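Local coordinates for protein N2b-titin isoform (Homo sapiens, PDB 1YA5) that forms the N-terminal, Z-disc end of the giant muscle protein titin, where two immunoglobulin domains bind telethonin and probably contribute to anchoring the filament, at residues 25-30 / 78-83; 104-109 / 174-179; 126-131 / 155-160. All coordinates share one frame; numbering follows the deposited sequence.

Interaction 1. Residues 25-30 / 78-83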
ATOM      1  N   PHE A  25     -14.473  -9.297   2.323  1.00 42.09           N
ATOM      2  CA  PHE A  25     -15.145  -8.489   1.334  1.00 42.42           C
ATOM      3  C   PHE A  25     -16.466  -8.155   1.946  1.00 43.95           C
ATOM      4  O   PHE A  25     -17.198  -9.049   2.353  1.00 46.21           O
ATOM      5  CB  PHE A  25     -15.386  -9.309   0.085  1.00 38.68           C
ATOM      6  CG  PHE A  25     -14.248  -9.294  -0.876  1.00 45.95           C
ATOM      7  CD1 PHE A  25     -13.515 -10.434  -1.118  1.00 41.66           C
ATOM      8  CD2 PHE A  25     -13.921  -8.141  -1.562  1.00 43.83           C
ATOM      9  CE1 PHE A  25     -12.480 -10.423  -2.035  1.00 45.53           C
ATOM     10  CE2 PHE A  25     -12.881  -8.137  -2.485  1.00 44.90           C
ATOM     11  CZ  PHE A  25     -12.167  -9.274  -2.721  1.00 37.45           C
ATOM     12  N   GLU A  26     -16.781  -6.876   2.051  1.00 47.16           N
ATOM     13  CA  GLU A  26     -18.108  -6.529   2.507  1.00 52.28           C
ATOM     14  C   GLU A  26     -18.708  -5.367   1.710  1.00 51.54           C
ATOM     15  O   GLU A  26     -17.985  -4.629   1.036  1.00 53.45           O
ATOM     16  CB  GLU A  26     -18.112  -6.277   4.004  1.00 51.07           C
ATOM     17  CG  GLU A  26     -17.837  -4.841   4.347  1.00 68.43           C
ATOM     18  CD  GLU A  26     -17.218  -4.656   5.720  1.00 63.49           C
ATOM     19  OE1 GLU A  26     -17.362  -5.575   6.563  1.00 63.30           O
ATOM     20  OE2 GLU A  26     -16.600  -3.581   5.941  1.00 63.08           O
ATOM     21  N   ALA A  27     -20.035  -5.251   1.759  1.00 51.07           N
ATOM     22  CA  ALA A  27     -20.788  -4.258   0.985  1.00 50.69           C
ATOM     23  C   ALA A  27     -22.108  -3.939   1.673  1.00 50.62           C
ATOM     24  O   ALA A  27     -22.607  -4.733   2.471  1.00 45.61           O
ATOM     25  CB  ALA A  27     -21.061  -4.761  -0.420  1.00 41.23           C
ATOM     26  N   HIS A  28     -22.674  -2.779   1.354  1.00 50.59           N
ATOM     27  CA  HIS A  28     -23.995  -2.436   1.836  1.00 51.28           C
ATOM     28  C   HIS A  28     -24.949  -2.276   0.658  1.00 51.71           C
ATOM     29  O   HIS A  28     -24.645  -1.565  -0.300  1.00 53.65           O
ATOM     30  CB  HIS A  28     -23.947  -1.176   2.687  1.00 52.63           C
ATOM     31  CG  HIS A  28     -24.971  -1.152   3.780  1.00 57.47           C
ATOM     32  ND1 HIS A  28     -24.686  -1.526   5.078  1.00 63.58           N
ATOM     33  CD2 HIS A  28     -26.279  -0.797   3.770  1.00 62.94           C
ATOM     34  CE1 HIS A  28     -25.771  -1.390   5.822  1.00 56.57           C
ATOM     35  NE2 HIS A  28     -26.752  -0.948   5.052  1.00 53.18           N
ATOM     36  N   ILE A  29     -26.085  -2.966   0.731  1.00 49.57           N
ATOM     37  CA  ILE A  29     -27.077  -2.998  -0.334  1.00 47.40           C
ATOM     38  C   ILE A  29     -28.412  -2.616   0.258  1.00 50.44           C
ATOM     39  O   ILE A  29     -28.730  -3.016   1.372  1.00 49.40           O
ATOM     40  CB  ILE A  29     -27.252  -4.423  -0.830  1.00 46.82           C
ATOM     41  CG1 ILE A  29     -25.919  -4.987  -1.313  1.00 51.48           C
ATOM     42  CG2 ILE A  29     -28.274  -4.465  -1.920  1.00 48.38           C
ATOM     43  CD1 ILE A  29     -25.935  -6.487  -1.501  1.00 53.81           C
ATOM     44  N   SER A  30     -29.202  -1.840  -0.466  1.00 49.87           N
ATOM     45  CA  SER A  30     -30.554  -1.588  -0.011  1.00 48.04           C
ATOM     46  C   SER A  30     -31.514  -1.928  -1.125  1.00 49.73           C
ATOM     47  O   SER A  30     -31.110  -2.032  -2.278  1.00 48.98           O
ATOM     48  CB  SER A  30     -30.727  -0.146   0.435  1.00 47.09           C
ATOM     49  OG  SER A  30     -30.237   0.721  -0.549  1.00 46.62           O
ATOM     50  N   TYR A  78     -13.799 -10.890  -7.329  1.00 48.37           N
ATOM     51  CA  TYR A  78     -14.939 -11.267  -6.528  1.00 47.03           C
ATOM     52  C   TYR A  78     -16.106 -10.335  -6.819  1.00 49.01           C
ATOM     53  O   TYR A  78     -15.922  -9.123  -6.904  1.00 49.03           O
ATOM     54  CB  TYR A  78     -14.549 -11.237  -5.057  1.00 46.90           C
ATOM     55  CG  TYR A  78     -13.675 -12.405  -4.688  1.00 47.37           C
ATOM     56  CD1 TYR A  78     -12.395 -12.531  -5.205  1.00 50.32           C
ATOM     57  CD2 TYR A  78     -14.151 -13.404  -3.852  1.00 47.19           C
ATOM     58  CE1 TYR A  78     -11.607 -13.623  -4.892  1.00 49.47           C
ATOM     59  CE2 TYR A  78     -13.378 -14.494  -3.540  1.00 50.85           C
ATOM     60  CZ  TYR A  78     -12.106 -14.604  -4.056  1.00 48.52           C
ATOM     61  OH  TYR A  78     -11.340 -15.703  -3.723  1.00 49.91           O
ATOM     62  N   SER A  79     -17.300 -10.893  -7.002  1.00 52.98           N
ATOM     63  CA  SER A  79     -18.505 -10.110  -7.301  1.00 49.51           C
ATOM     64  C   SER A  79     -19.591 -10.446  -6.334  1.00 44.27           C
ATOM     65  O   SER A  79     -19.642 -11.549  -5.799  1.00 48.89           O
ATOM     66  CB  SER A  79     -19.043 -10.428  -8.689  1.00 44.82           C
ATOM     67  OG  SER A  79     -18.071 -10.119  -9.665  1.00 56.17           O
ATOM     68  N   LEU A  80     -20.471  -9.492  -6.140  1.00 48.24           N
ATOM     69  CA  LEU A  80     -21.664  -9.667  -5.359  1.00 44.64           C
ATOM     70  C   LEU A  80     -22.804  -9.259  -6.274  1.00 44.37           C
ATOM     71  O   LEU A  80     -22.789  -8.158  -6.814  1.00 48.67           O
ATOM     72  CB  LEU A  80     -21.624  -8.712  -4.173  1.00 41.30           C
ATOM     73  CG  LEU A  80     -22.214  -9.107  -2.821  1.00 45.88           C
ATOM     74  CD1 LEU A  80     -22.200  -7.909  -1.900  1.00 39.55           C
ATOM     75  CD2 LEU A  80     -23.605  -9.708  -2.920  1.00 40.49           C
ATOM     76  N   LYS A  81     -23.776 -10.132  -6.467  1.00 42.40           N
ATOM     77  CA  LYS A  81     -24.978  -9.783  -7.214  1.00 42.48           C
ATOM     78  C   LYS A  81     -26.171  -9.677  -6.283  1.00 43.84           C
ATOM     79  O   LYS A  81     -26.299 -10.450  -5.336  1.00 42.91           O
ATOM     80  CB  LYS A  81     -25.268 -10.795  -8.310  1.00 39.85           C
ATOM     81  CG  LYS A  81     -26.377 -10.401  -9.241  1.00 42.87           C
ATOM     82  CD  LYS A  81     -26.499 -11.419 -10.366  1.00 51.64           C
ATOM     83  CE  LYS A  81     -27.611 -11.083 -11.334  1.00 61.90           C
ATOM     84  NZ  LYS A  81     -27.860 -12.189 -12.325  1.00 66.17           N
ATOM     85  N   ALA A  82     -27.020  -8.686  -6.549  1.00 45.12           N
ATOM     86  CA  ALA A  82     -28.257  -8.477  -5.798  1.00 47.98           C
ATOM     87  C   ALA A  82     -29.431  -8.249  -6.745  1.00 48.53           C
ATOM     88  O   ALA A  82     -29.400  -7.338  -7.578  1.00 48.40           O
ATOM     89  CB  ALA A  82     -28.111  -7.302  -4.879  1.00 44.79           C
ATOM     90  N   THR A  83     -30.467  -9.073  -6.620  1.00 45.22           N
ATOM     91  CA  THR A  83     -31.643  -8.913  -7.469  1.00 46.08           C
ATOM     92  C   THR A  83     -32.898  -8.859  -6.613  1.00 42.64           C
ATOM     93  O   THR A  83     -32.999  -9.534  -5.590  1.00 45.45           O
ATOM     94  CB  THR A  83     -31.768 -10.057  -8.467  1.00 40.33           C
ATOM     95  OG1 THR A  83     -32.235 -11.202  -7.768  1.00 44.72           O
ATOM     96  CG2 THR A  83     -30.420 -10.428  -9.032  1.00 41.36           C
TER
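Phe25 and Tyr78 open this core contact as a slid-apart aromatic pair: the ring planes are 21° from parallel, but with centroids 5.0 Å apart they scarcely overlap. What fills the offset is the tyrosine's own methylene, since Tyr78 CB stands over the Phe25 face, 4.0 Å from the ring centroid, as a CH-pi contact. In return Phe25 CE1 comes down on Tyr78 CG at 3.5 Å, near the rim of that ring. Phe25 gets there by turning its CG anti to its carbonyl carbon (chi1 -87°), which drops the ring toward the other sheet. In the middle, Leu80 CD1 meets two partners: Ala27 CB touches it at 3.7 Å, an apolar pair at the position where many immunoglobulin domains carry their inter-sheet disulfide, and Ile29 comes tip to tip with the leucine, its CD1 lying 4.0 Å from Leu80 CD1. At the far end both CG2 and CD1 of Ile29 rest on the methyl of Ala82. Tyr78 sends its hydroxyl away to the carbonyl oxygen of Asn74, the bond of a tyrosine corner. The two strands cross at -27°, as in the face-to-face packing of beta sandwiches. Strand 23-32 belongs to one sheet, strand 76-84 to the other, and Trp39 of strand 36-41 closes the core beside Phe25 and Leu80.

Interaction 2. Residues 104-109 / 174-179; sequences PNFVQR and YSVNAT
Pro104 and Phe106 press against peptide carbonyls of the facing strand as well as against its side chains, so that the contact rests partly on the backbone oxygens of Ala178 and Val176. The setting is the immunoglobulin sandwich of the I-set type: residues 104-106 form the edge strand of one sheet, residues 174-179 run through the middle of the other, and the two pass at 148° with their axes 7.1 Å apart at the nearest point. Phe106 directs its ring across the gap because CG lies anti to the carbonyl carbon, beside the backbone N (chi1 -80°). The far corner of the ring, CZ, reaches Val176 O at 3.5 Å, while CE2 leans on Val176 CB at 3.8 Å, the two side chains crossing at a slant. Gln108 O, from just beyond the corner in the chain, lies in the ring plane at its edge. Around the aromatic group, Val127 of the neighbouring strand and Ala185 of strand 183-193 add further packing. Just past Phe106 the chain turns that corner at Val107, and Val107 and Gln108 both face Arg126 in a classic beta bulge. The outer side of this edge is used by telethonin: Phe106 N is hydrogen-bonded to the hydroxyl of Tyr51 of telethonin, and Arg109 forms a salt bridge with Glu42 of telethonin. On the inner side, the Pro104 ring sits over the end of the contact, its CG 3.6 Å from Ala178 O. The methyl carbon Ala178 CB touches two neighbours, Phe106 CE1 at 3.8 Å and Pro104 CB at 3.9 Å.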
ATOM      1  N   PRO A 104      16.858 -10.622   4.352  1.00 52.48           N
ATOM      2  CA  PRO A 104      17.859 -11.264   5.189  1.00 46.17           C
ATOM      3  C   PRO A 104      18.176 -10.438   6.414  1.00 46.58           C
ATOM      4  O   PRO A 104      18.281  -9.220   6.349  1.00 48.62           O
ATOM      5  CB  PRO A 104      19.060 -11.322   4.269  1.00 44.73           C
ATOM      6  CG  PRO A 104      18.457 -11.518   2.950  1.00 42.09           C
ATOM      7  CD  PRO A 104      17.327 -10.535   2.963  1.00 47.27           C
ATOM      8  N   ASN A 105      18.301 -11.096   7.545  1.00 51.98           N
ATOM      9  CA  ASN A 105      18.714 -10.412   8.759  1.00 46.03           C
ATOM     10  C   ASN A 105      19.778 -11.242   9.456  1.00 48.38           C
ATOM     11  O   ASN A 105      19.662 -12.467   9.553  1.00 49.31           O
ATOM     12  CB  ASN A 105      17.520 -10.224   9.670  1.00 50.34           C
ATOM     13  CG  ASN A 105      17.814  -9.321  10.810  1.00 53.05           C
ATOM     14  OD1 ASN A 105      18.650  -8.425  10.704  1.00 55.00           O
ATOM     15  ND2 ASN A 105      17.133  -9.537  11.927  1.00 52.50           N
ATOM     16  N   PHE A 106      20.840 -10.582   9.896  1.00 52.92           N
ATOM     17  CA  PHE A 106      21.837 -11.232  10.734  1.00 48.01           C
ATOM     18  C   PHE A 106      21.468 -11.016  12.197  1.00 47.68           C
ATOM     19  O   PHE A 106      21.795  -9.987  12.794  1.00 41.33           O
ATOM     20  CB  PHE A 106      23.233 -10.699  10.429  1.00 46.91           C
ATOM     21  CG  PHE A 106      23.848 -11.305   9.209  1.00 43.56           C
ATOM     22  CD1 PHE A 106      23.484 -10.875   7.941  1.00 48.11           C
ATOM     23  CD2 PHE A 106      24.775 -12.312   9.322  1.00 43.49           C
ATOM     24  CE1 PHE A 106      24.045 -11.429   6.807  1.00 42.15           C
ATOM     25  CE2 PHE A 106      25.335 -12.888   8.182  1.00 50.41           C
ATOM     26  CZ  PHE A 106      24.968 -12.439   6.924  1.00 44.75           C
ATOM     27  N   VAL A 107      20.750 -11.982  12.754  1.00 45.50           N
ATOM     28  CA  VAL A 107      20.487 -12.000  14.191  1.00 44.47           C
ATOM     29  C   VAL A 107      21.796 -12.011  14.952  1.00 44.22           C
ATOM     30  O   VAL A 107      21.953 -11.297  15.942  1.00 51.83           O
ATOM     31  CB  VAL A 107      19.646 -13.221  14.599  1.00 40.20           C
ATOM     32  CG1 VAL A 107      20.045 -13.707  15.955  1.00 52.11           C
ATOM     33  CG2 VAL A 107      18.201 -12.870  14.591  1.00 41.33           C
ATOM     34  N   GLN A 108      22.739 -12.812  14.479  1.00 44.40           N
ATOM     35  CA  GLN A 108      24.079 -12.824  15.027  1.00 44.76           C
ATOM     36  C   GLN A 108      25.032 -12.460  13.902  1.00 48.23           C
ATOM     37  O   GLN A 108      25.103 -13.148  12.894  1.00 50.84           O
ATOM     38  CB  GLN A 108      24.399 -14.223  15.573  1.00 49.24           C
ATOM     39  CG  GLN A 108      25.853 -14.478  15.999  1.00 52.18           C
ATOM     40  CD  GLN A 108      26.013 -15.738  16.860  1.00 55.40           C
ATOM     41  OE1 GLN A 108      26.596 -16.730  16.416  1.00 56.03           O
ATOM     42  NE2 GLN A 108      25.494 -15.696  18.094  1.00 50.89           N
ATOM     43  N   ARG A 109      25.766 -11.372  14.061  1.00 49.67           N
ATOM     44  CA  ARG A 109      26.742 -11.013  13.056  1.00 50.23           C
ATOM     45  C   ARG A 109      28.097 -11.606  13.429  1.00 51.40           C
ATOM     46  O   ARG A 109      28.374 -11.855  14.612  1.00 49.22           O
ATOM     47  CB  ARG A 109      26.790  -9.494  12.875  1.00 50.07           C
ATOM     48  CG  ARG A 109      25.734  -8.781  13.722  1.00 50.52           C
ATOM     49  CD  ARG A 109      24.890  -7.804  12.919  1.00 46.77           C
ATOM     50  NE  ARG A 109      25.409  -6.449  13.030  1.00 48.31           N
ATOM     51  CZ  ARG A 109      24.665  -5.349  13.042  1.00 46.89           C
ATOM     52  NH1 ARG A 109      23.347  -5.416  12.964  1.00 42.49           N
ATOM     53  NH2 ARG A 109      25.251  -4.167  13.132  1.00 49.30           N
ATOM     54  N   TYR A 174      36.855 -11.545   6.900  1.00 46.39           N
ATOM     55  CA  TYR A 174      35.845 -12.549   6.638  1.00 46.26           C
ATOM     56  C   TYR A 174      34.458 -11.911   6.459  1.00 50.19           C
ATOM     57  O   TYR A 174      34.071 -10.997   7.196  1.00 44.73           O
ATOM     58  CB  TYR A 174      35.855 -13.610   7.743  1.00 43.98           C
ATOM     59  CG  TYR A 174      36.967 -14.647   7.588  1.00 45.55           C
ATOM     60  CD1 TYR A 174      38.248 -14.411   8.074  1.00 46.51           C
ATOM     61  CD2 TYR A 174      36.737 -15.852   6.948  1.00 46.82           C
ATOM     62  CE1 TYR A 174      39.266 -15.346   7.925  1.00 37.93           C
ATOM     63  CE2 TYR A 174      37.752 -16.792   6.801  1.00 42.20           C
ATOM     64  CZ  TYR A 174      39.008 -16.526   7.297  1.00 40.70           C
ATOM     65  OH  TYR A 174      40.012 -17.448   7.144  1.00 43.19           O
ATOM     66  N   SER A 175      33.739 -12.401   5.447  1.00 52.62           N
ATOM     67  CA  SER A 175      32.445 -11.872   5.033  1.00 49.84           C
ATOM     68  C   SER A 175      31.421 -12.980   4.967  1.00 48.51           C
ATOM     69  O   SER A 175      31.695 -14.042   4.424  1.00 49.13           O
ATOM     70  CB  SER A 175      32.557 -11.287   3.628  1.00 47.65           C
ATOM     71  OG  SER A 175      33.000  -9.947   3.667  1.00 48.79           O
ATOM     72  N   VAL A 176      30.237 -12.734   5.525  1.00 49.87           N
ATOM     73  CA  VAL A 176      29.066 -13.542   5.195  1.00 45.16           C
ATOM     74  C   VAL A 176      28.037 -12.688   4.476  1.00 46.93           C
ATOM     75  O   VAL A 176      27.695 -11.574   4.886  1.00 44.08           O
ATOM     76  CB  VAL A 176      28.445 -14.252   6.407  1.00 44.63           C
ATOM     77  CG1 VAL A 176      27.613 -15.438   5.951  1.00 48.88           C
ATOM     78  CG2 VAL A 176      29.507 -14.725   7.343  1.00 40.97           C
ATOM     79  N   ASN A 177      27.583 -13.216   3.357  1.00 47.59           N
ATOM     80  CA  ASN A 177      26.583 -12.565   2.562  1.00 48.35           C
ATOM     81  C   ASN A 177      25.363 -13.453   2.578  1.00 48.94           C
ATOM     82  O   ASN A 177      25.447 -14.613   2.203  1.00 47.39           O
ATOM     83  CB  ASN A 177      27.104 -12.456   1.137  1.00 49.90           C
ATOM     84  CG  ASN A 177      26.336 -11.450   0.299  1.00 58.77           C
ATOM     85  OD1 ASN A 177      25.496 -10.679   0.799  1.00 52.14           O
ATOM     86  ND2 ASN A 177      26.632 -11.442  -1.000  1.00 59.47           N
ATOM     87  N   ALA A 178      24.233 -12.919   3.029  1.00 47.08           N
ATOM     88  CA  ALA A 178      22.955 -13.623   2.900  1.00 46.06           C
ATOM     89  C   ALA A 178      22.084 -12.944   1.855  1.00 44.31           C
ATOM     90  O   ALA A 178      21.872 -11.753   1.919  1.00 47.31           O
ATOM     91  CB  ALA A 178      22.237 -13.646   4.235  1.00 42.10           C
ATOM     92  N   THR A 179      21.554 -13.696   0.908  1.00 47.33           N
ATOM     93  CA  THR A 179      20.716 -13.094  -0.115  1.00 48.80           C
ATOM     94  C   THR A 179      19.408 -13.833  -0.459  1.00 50.29           C
ATOM     95  O   THR A 179      19.377 -15.055  -0.520  1.00 49.70           O
ATOM     96  CB  THR A 179      21.519 -12.895  -1.362  1.00 49.04           C
ATOM     97  OG1 THR A 179      22.525 -11.917  -1.078  1.00 52.28           O
ATOM     98  CG2 THR A 179      20.637 -12.341  -2.456  1.00 55.45           C
TER

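Interaction 3. Residues 126-131 / 155-160; sequences RVTGIP and EGDLYS
The guanidinium of Arg126 has Leu158 CB over the centre of one face, 4.2 Å above the plane, and Asp157 OD2 in its plane at the edge. Its short bond is made by the other carboxylate oxygen: Arg126 NH1 and Asp157 OD1 form a salt bridge of 2.8 Å, with the two planar groups turned 61° apart. The arginine chain, extended from CG to NE, runs across Leu158, and Arg126 CG touches Leu158 CD1 at 3.5 Å. On the backbone these two residues are an antiparallel non-hydrogen-bonded pair. Beside it Val127 N donates to Asp157 O at 3.1 Å, nearly straight at 163°, and the same oxygen receives a CA-H contact from Arg126. Towards the core, Val127 CB meets Tyr159 CE1 at 4.1 Å. Asp157 stands in the type II' turn from Glu155 to Leu158, which joins strands 150-155 and 158-163 in a tight hairpin, with Gly156 at the turn position of positive phi. With an alanine at Arg126, the Asp157 carboxylate would probably lose its charged mate, and Leu158 the aliphatic chain lying across it. The chemistry is thus layered: a salt bridge on the outer side, a backbone bond beneath it and an apolar touch further in, together holding the hairpin turn against strand 121-130.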
ATOM      1  N   ARG A 126      23.967 -15.937  12.717  1.00 47.42           N
ATOM      2  CA  ARG A 126      22.599 -16.416  12.655  1.00 45.28           C
ATOM      3  C   ARG A 126      21.787 -15.511  11.758  1.00 49.22           C
ATOM      4  O   ARG A 126      21.662 -14.313  12.033  1.00 50.98           O
ATOM      5  CB  ARG A 126      21.979 -16.452  14.044  1.00 50.60           C
ATOM      6  CG  ARG A 126      22.521 -17.540  14.920  1.00 49.18           C
ATOM      7  CD  ARG A 126      22.143 -17.326  16.375  1.00 53.25           C
ATOM      8  NE  ARG A 126      22.043 -18.596  17.097  1.00 58.72           N
ATOM      9  CZ  ARG A 126      21.051 -19.475  16.930  1.00 60.60           C
ATOM     10  NH1 ARG A 126      20.071 -19.231  16.064  1.00 59.98           N
ATOM     11  NH2 ARG A 126      21.036 -20.602  17.630  1.00 57.61           N
ATOM     12  N   VAL A 127      21.210 -16.099  10.707  1.00 52.22           N
ATOM     13  CA  VAL A 127      20.538 -15.364   9.632  1.00 49.15           C
ATOM     14  C   VAL A 127      19.080 -15.781   9.424  1.00 49.72           C
ATOM     15  O   VAL A 127      18.763 -16.962   9.365  1.00 51.55           O
ATOM     16  CB  VAL A 127      21.286 -15.593   8.313  1.00 51.07           C
ATOM     17  CG1 VAL A 127      20.736 -14.699   7.203  1.00 47.79           C
ATOM     18  CG2 VAL A 127      22.733 -15.337   8.525  1.00 48.72           C
ATOM     19  N   THR A 128      18.198 -14.803   9.285  1.00 46.18           N
ATOM     20  CA  THR A 128      16.793 -15.071   9.033  1.00 46.47           C
ATOM     21  C   THR A 128      16.423 -14.446   7.703  1.00 46.78           C
ATOM     22  O   THR A 128      17.098 -13.541   7.241  1.00 44.98           O
ATOM     23  CB  THR A 128      15.910 -14.413  10.115  1.00 45.36           C
ATOM     24  OG1 THR A 128      16.150 -13.000  10.131  1.00 47.28           O
ATOM     25  CG2 THR A 128      16.254 -14.923  11.479  1.00 40.07           C
ATOM     26  N   GLY A 129      15.326 -14.912   7.113  1.00 48.52           N
ATOM     27  CA  GLY A 129      14.827 -14.390   5.853  1.00 47.14           C
ATOM     28  C   GLY A 129      13.800 -15.311   5.224  1.00 47.28           C
ATOM     29  O   GLY A 129      13.877 -16.524   5.330  1.00 46.28           O
ATOM     30  N   ILE A 130      12.822 -14.714   4.561  1.00 49.51           N
ATOM     31  CA  ILE A 130      11.779 -15.447   3.855  1.00 47.78           C
ATOM     32  C   ILE A 130      11.670 -14.765   2.508  1.00 45.41           C
ATOM     33  O   ILE A 130      11.353 -13.593   2.438  1.00 50.12           O
ATOM     34  CB  ILE A 130      10.423 -15.305   4.557  1.00 45.74           C
ATOM     35  CG1 ILE A 130      10.553 -15.577   6.061  1.00 49.80           C
ATOM     36  CG2 ILE A 130       9.404 -16.229   3.919  1.00 46.75           C
ATOM     37  CD1 ILE A 130       9.244 -15.463   6.822  1.00 49.29           C
ATOM     38  N   PRO A 131      11.961 -15.485   1.437  1.00 46.61           N
ATOM     39  CA  PRO A 131      12.370 -16.888   1.476  1.00 48.58           C
ATOM     40  C   PRO A 131      13.735 -17.026   2.112  1.00 48.65           C
ATOM     41  O   PRO A 131      14.380 -16.032   2.389  1.00 50.28           O
ATOM     42  CB  PRO A 131      12.429 -17.300   0.007  1.00 46.29           C
ATOM     43  CG  PRO A 131      11.754 -16.183  -0.758  1.00 53.36           C
ATOM     44  CD  PRO A 131      11.890 -14.937   0.076  1.00 48.41           C
ATOM     45  N   GLU A 155      22.859 -25.153  11.103  1.00 51.97           N
ATOM     46  CA  GLU A 155      22.065 -25.820  12.117  1.00 50.68           C
ATOM     47  C   GLU A 155      20.876 -24.922  12.417  1.00 51.27           C
ATOM     48  O   GLU A 155      20.955 -24.017  13.250  1.00 50.58           O
ATOM     49  CB  GLU A 155      22.896 -26.032  13.372  1.00 51.70           C
ATOM     50  CG  GLU A 155      23.302 -27.476  13.615  1.00 59.22           C
ATOM     51  CD  GLU A 155      22.367 -28.181  14.586  1.00 62.57           C
ATOM     52  OE1 GLU A 155      22.840 -28.537  15.692  1.00 63.60           O
ATOM     53  OE2 GLU A 155      21.167 -28.376  14.248  1.00 57.75           O
ATOM     54  N   GLY A 156      19.776 -25.172  11.719  1.00 49.43           N
ATOM     55  CA  GLY A 156      18.678 -24.233  11.683  1.00 50.16           C
ATOM     56  C   GLY A 156      19.101 -22.991  10.932  1.00 51.73           C
ATOM     57  O   GLY A 156      19.420 -23.038   9.736  1.00 50.44           O
ATOM     58  N   ASP A 157      19.120 -21.874  11.645  1.00 54.99           N
ATOM     59  CA  ASP A 157      19.445 -20.588  11.043  1.00 53.67           C
ATOM     60  C   ASP A 157      20.857 -20.199  11.461  1.00 50.68           C
ATOM     61  O   ASP A 157      21.338 -19.124  11.141  1.00 49.50           O
ATOM     62  CB  ASP A 157      18.433 -19.525  11.488  1.00 53.19           C
ATOM     63  CG  ASP A 157      18.535 -19.210  12.972  1.00 57.74           C
ATOM     64  OD1 ASP A 157      18.847 -20.136  13.766  1.00 61.51           O
ATOM     65  OD2 ASP A 157      18.307 -18.046  13.371  1.00 58.11           O
ATOM     66  N   LEU A 158      21.521 -21.097  12.173  1.00 47.57           N
ATOM     67  CA  LEU A 158      22.907 -20.881  12.551  1.00 50.43           C
ATOM     68  C   LEU A 158      23.844 -21.435  11.488  1.00 45.53           C
ATOM     69  O   LEU A 158      23.806 -22.610  11.150  1.00 47.13           O
ATOM     70  CB  LEU A 158      23.183 -21.511  13.916  1.00 49.89           C
ATOM     71  CG  LEU A 158      24.542 -21.376  14.607  1.00 53.80           C
ATOM     72  CD1 LEU A 158      25.033 -19.940  14.677  1.00 54.95           C
ATOM     73  CD2 LEU A 158      24.448 -21.970  16.012  1.00 56.24           C
ATOM     74  N   TYR A 159      24.669 -20.566  10.938  1.00 47.85           N
ATOM     75  CA  TYR A 159      25.667 -20.984   9.973  1.00 46.59           C
ATOM     76  C   TYR A 159      27.071 -20.791  10.554  1.00 49.91           C
ATOM     77  O   TYR A 159      27.404 -19.719  11.056  1.00 49.05           O
ATOM     78  CB  TYR A 159      25.532 -20.169   8.690  1.00 47.60           C
ATOM     79  CG  TYR A 159      24.170 -20.248   8.025  1.00 48.25           C
ATOM     80  CD1 TYR A 159      23.064 -19.620   8.587  1.00 44.77           C
ATOM     81  CD2 TYR A 159      23.998 -20.943   6.825  1.00 49.21           C
ATOM     82  CE1 TYR A 159      21.830 -19.684   7.993  1.00 43.04           C
ATOM     83  CE2 TYR A 159      22.758 -21.010   6.215  1.00 50.88           C
ATOM     84  CZ  TYR A 159      21.682 -20.373   6.808  1.00 50.14           C
ATOM     85  OH  TYR A 159      20.447 -20.424   6.207  1.00 53.34           O
ATOM     86  N   SER A 160      27.889 -21.832  10.476  1.00 49.50           N
ATOM     87  CA  SER A 160      29.253 -21.756  10.958  1.00 48.77           C
ATOM     88  C   SER A 160      30.213 -22.097   9.846  1.00 46.79           C
ATOM     89  O   SER A 160      29.930 -22.958   9.027  1.00 47.85           O
ATOM     90  CB  SER A 160      29.450 -22.726  12.116  1.00 49.15           C
ATOM     91  OG  SER A 160      28.401 -22.566  13.059  1.00 56.00           O
TER

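Followed from the N terminus, the chain first closes interaction 1, a loop of 47 residues that joins the two sheets of the first immunoglobulin domain. It then passes into the second domain, so interactions 2 and 3 come in series after it, their centres 49 and 46 Å from its own. Interaction 2 begins at the domain's first strand and closes only at strand 172-180; interaction 3 opens and closes within that span. Where interaction 2 ties sheet to sheet, interaction 3 works inside one sheet. They meet through neighbouring strands 102-106 and 121-130, with Asn105 N 2.7 Å from Thr128 O, a probable hydrogen bond.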